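5-Carboxyvanillate Decarboxylase (Novosphingobium aromaticivorans, PDB 4QRN) probably catalyses the metal-dependent removal of a carboxyl group from 5-carboxyvanillate, as a decarboxylase of the amidohydrolase superfamily. Local coordinates at residues A[86-91]-A[337-342]. Sequence-based numbering, arbitrary orientation.
Sequences ERLLDL and YPYQYV. With 1DF (4-hydroxy-3-methoxy-5-nitrobenzoic acid), chain F.
Leu88, on helix 79-89, packs against Pro338 and Tyr339 in the loop that follows strand 331-332, at the active-site end of an amidohydrolase-type beta/alpha barrel. This side is tight and apolar. Leu88 CD2 lies 3.6 Å from CD of Pro338, which follows a cis peptide bond, while Leu88 CD1 comes within 3.4 Å of Tyr339 OH. The bound inhibitor covers one face of the Tyr339 ring: 1DF CM2 sits 3.2 Å above its centre, and Thr112 hydrogen-bonds the hydroxyl. Replacing Tyr339 by an alanine would probably uncover one face of the inhibitor ring, take the neighbour from the Leu88 methyls and leave Thr112 without its phenol partner. Arg87 forms the looser, watery side. Its aliphatic chain, extended from CG to NE, crosses Tyr337 at about a right angle, with CG 3.4 Å from Tyr337 OH. Asp98 OD2 of helix 93-101 takes both a salt bridge from Arg87 NE and a hydrogen bond with Tyr337 OH, so a single carboxylate oxygen links helix 79-89 to the loop. Beyond NE, one guanidinium face meets the ring edge of Tyr341, the planes 66° apart. No direct hydrogen bond joins the segments; two waters do the bridging. One donates to both Arg87 O and Tyr337 OH; the other lies in the guanidinium plane, accepting from Arg87 NH1 at 2.8 Å and donating to Pro338 O at 2.9 Å.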
loop_
_atom_site.group_PDB
_atom_site.type_symbol
_atom_site.label_atom_id
_atom_site.label_comp_id
_atom_site.label_asym_id
_atom_site.label_seq_id
_atom_site.Cartn_x
_atom_site.Cartn_y
_atom_site.Cartn_z
ATOM N N GLU A 86 -6.314 -7.597 28.033
ATOM C CA GLU A 86 -6.094 -7.131 29.390
ATOM C C GLU A 86 -5.504 -5.723 29.429
ATOM O O GLU A 86 -5.942 -4.842 30.181
ATOM C CB GLU A 86 -5.149 -8.088 30.115
ATOM C CG GLU A 86 -5.776 -9.401 30.482
ATOM C CD GLU A 86 -4.822 -10.322 31.238
ATOM O OE1 GLU A 86 -3.764 -9.849 31.732
ATOM O OE2 GLU A 86 -5.142 -11.530 31.352
ATOM N N ARG A 87 -4.481 -5.498 28.622
ATOM C CA ARG A 87 -3.829 -4.190 28.616
ATOM C C ARG A 87 -4.759 -3.105 28.071
ATOM O O ARG A 87 -4.753 -1.981 28.602
ATOM C CB ARG A 87 -2.511 -4.237 27.830
ATOM C CG ARG A 87 -1.409 -4.952 28.606
ATOM C CD ARG A 87 -0.175 -5.107 27.771
ATOM N NE ARG A 87 0.930 -5.560 28.600
ATOM C CZ ARG A 87 1.831 -6.460 28.245
ATOM N NH1 ARG A 87 1.790 -7.027 27.048
ATOM N NH2 ARG A 87 2.783 -6.776 29.116
ATOM N N LEU A 88 -5.516 -3.401 27.022
ATOM C CA LEU A 88 -6.435 -2.395 26.484
ATOM C C LEU A 88 -7.366 -1.858 27.542
ATOM O O LEU A 88 -7.684 -0.665 27.569
ATOM C CB LEU A 88 -7.302 -3.007 25.379
ATOM C CG LEU A 88 -6.637 -3.181 24.012
ATOM C CD1 LEU A 88 -7.558 -4.036 23.130
ATOM C CD2 LEU A 88 -6.377 -1.829 23.351
ATOM N N LEU A 89 -7.841 -2.755 28.412
ATOM C CA LEU A 89 -8.901 -2.396 29.353
ATOM C C LEU A 89 -8.396 -1.590 30.546
ATOM O O LEU A 89 -9.203 -0.997 31.274
ATOM C CB LEU A 89 -9.643 -3.659 29.799
ATOM C CG LEU A 89 -10.507 -4.278 28.685
ATOM C CD1 LEU A 89 -10.895 -5.711 29.045
ATOM C CD2 LEU A 89 -11.737 -3.443 28.355
ATOM N N ASP A 90 -7.081 -1.549 30.754
ATOM C CA ASP A 90 -6.529 -0.842 31.912
ATOM C C ASP A 90 -6.189 0.598 31.534
ATOM O O ASP A 90 -5.522 0.833 30.529
ATOM C CB ASP A 90 -5.279 -1.530 32.432
ATOM C CG ASP A 90 -4.866 -1.001 33.788
ATOM O OD1 ASP A 90 -5.347 -1.561 34.796
ATOM O OD2 ASP A 90 -4.081 -0.029 33.877
ATOM N N LEU A 91 -6.670 1.531 32.352
ATOM C CA LEU A 91 -6.342 2.957 32.242
ATOM C C LEU A 91 -5.759 3.469 33.550
ATOM O O LEU A 91 -6.039 4.575 33.982
ATOM C CB LEU A 91 -7.582 3.772 31.886
ATOM C CG LEU A 91 -8.000 3.687 30.432
ATOM C CD1 LEU A 91 -9.349 4.359 30.250
ATOM C CD2 LEU A 91 -6.946 4.338 29.522
ATOM N N TYR A 337 0.996 0.783 21.562
ATOM C CA TYR A 337 0.651 -0.044 22.719
ATOM C C TYR A 337 -0.866 -0.273 22.725
ATOM O O TYR A 337 -1.615 0.668 22.490
ATOM C CB TYR A 337 1.045 0.693 23.970
ATOM C CG TYR A 337 0.693 -0.003 25.263
ATOM C CD1 TYR A 337 -0.537 0.213 25.896
ATOM C CD2 TYR A 337 1.606 -0.860 25.878
ATOM C CE1 TYR A 337 -0.840 -0.377 27.112
ATOM C CE2 TYR A 337 1.305 -1.474 27.107
ATOM C CZ TYR A 337 0.081 -1.215 27.717
ATOM O OH TYR A 337 -0.242 -1.768 28.944
ATOM N N PRO A 338 -1.350 -1.486 23.040
ATOM C CA PRO A 338 -0.603 -2.684 23.444
ATOM C C PRO A 338 -0.415 -3.674 22.303
ATOM O O PRO A 338 0.076 -4.783 22.548
ATOM C CB PRO A 338 -1.504 -3.262 24.538
ATOM C CG PRO A 338 -2.894 -3.010 24.014
ATOM C CD PRO A 338 -2.793 -1.636 23.338
ATOM N N TYR A 339 -0.835 -3.304 21.095
ATOM C CA TYR A 339 -0.705 -4.189 19.951
ATOM C C TYR A 339 0.737 -4.489 19.580
ATOM O O TYR A 339 1.036 -5.543 19.013
ATOM C CB TYR A 339 -1.460 -3.611 18.747
ATOM C CG TYR A 339 -2.943 -3.465 19.055
ATOM C CD1 TYR A 339 -3.778 -4.577 19.062
ATOM C CD2 TYR A 339 -3.510 -2.224 19.340
ATOM C CE1 TYR A 339 -5.122 -4.475 19.373
ATOM C CE2 TYR A 339 -4.865 -2.100 19.668
ATOM C CZ TYR A 339 -5.660 -3.235 19.653
ATOM O OH TYR A 339 -6.989 -3.156 19.944
ATOM N N GLN A 340 1.631 -3.549 19.870
ATOM C CA GLN A 340 3.033 -3.693 19.547
ATOM C C GLN A 340 3.877 -3.094 20.678
ATOM O O GLN A 340 4.497 -2.038 20.530
ATOM C CB GLN A 340 3.326 -3.069 18.186
ATOM C CG GLN A 340 4.672 -3.485 17.623
ATOM C CD GLN A 340 4.720 -3.378 16.107
ATOM O OE1 GLN A 340 3.685 -3.322 15.432
ATOM N NE2 GLN A 340 5.937 -3.324 15.567
ATOM N N TYR A 341 3.875 -3.781 21.817
ATOM C CA TYR A 341 4.550 -3.333 23.034
ATOM C C TYR A 341 5.873 -4.072 23.137
ATOM O O TYR A 341 5.913 -5.205 23.595
ATOM C CB TYR A 341 3.652 -3.660 24.236
ATOM C CG TYR A 341 4.255 -3.357 25.586
ATOM C CD1 TYR A 341 4.789 -2.103 25.880
ATOM C CD2 TYR A 341 4.267 -4.316 26.588
ATOM C CE1 TYR A 341 5.325 -1.807 27.121
ATOM C CE2 TYR A 341 4.807 -4.044 27.835
ATOM C CZ TYR A 341 5.340 -2.793 28.101
ATOM O OH TYR A 341 5.891 -2.519 29.329
ATOM N N VAL A 342 6.947 -3.445 22.674
ATOM C CA VAL A 342 8.218 -4.148 22.504
ATOM C C VAL A 342 9.356 -3.281 23.004
ATOM O O VAL A 342 9.751 -2.311 22.368
ATOM C CB VAL A 342 8.473 -4.515 21.018
ATOM C CG1 VAL A 342 9.698 -5.405 20.920
ATOM C CG2 VAL A 342 7.225 -5.155 20.368
HETATM C C1 1DF F . -3.794 -3.939 15.662
HETATM C CO1 1DF F . -2.851 -3.013 15.313
HETATM C CO2 1DF F . -5.064 -3.499 16.095
HETATM C CM1 1DF F . -3.206 -1.638 15.516
HETATM C CM2 1DF F . -5.302 -2.175 16.405
HETATM O OM 1DF F . -6.495 -1.705 16.874
HETATM C CZ 1DF F . -4.318 -1.212 16.236
HETATM C CC 1DF F . -3.553 -5.397 15.526
HETATM C CV 1DF F . -7.615 -2.588 16.809
HETATM O O1 1DF F . -2.329 -5.822 15.645
HETATM O O2 1DF F . -4.518 -6.143 15.330
HETATM O O3 1DF F . -4.449 0.007 16.674
HETATM N N 1DF F . -2.406 -0.667 14.691
HETATM O O11 1DF F . -2.666 0.502 14.647
HETATM O O22 1DF F . -1.541 -1.152 13.910
HETATM O O HOH W 1 -2.589 -1.453 30.376
HETATM O O HOH W 2 0.235 -6.610 24.759
#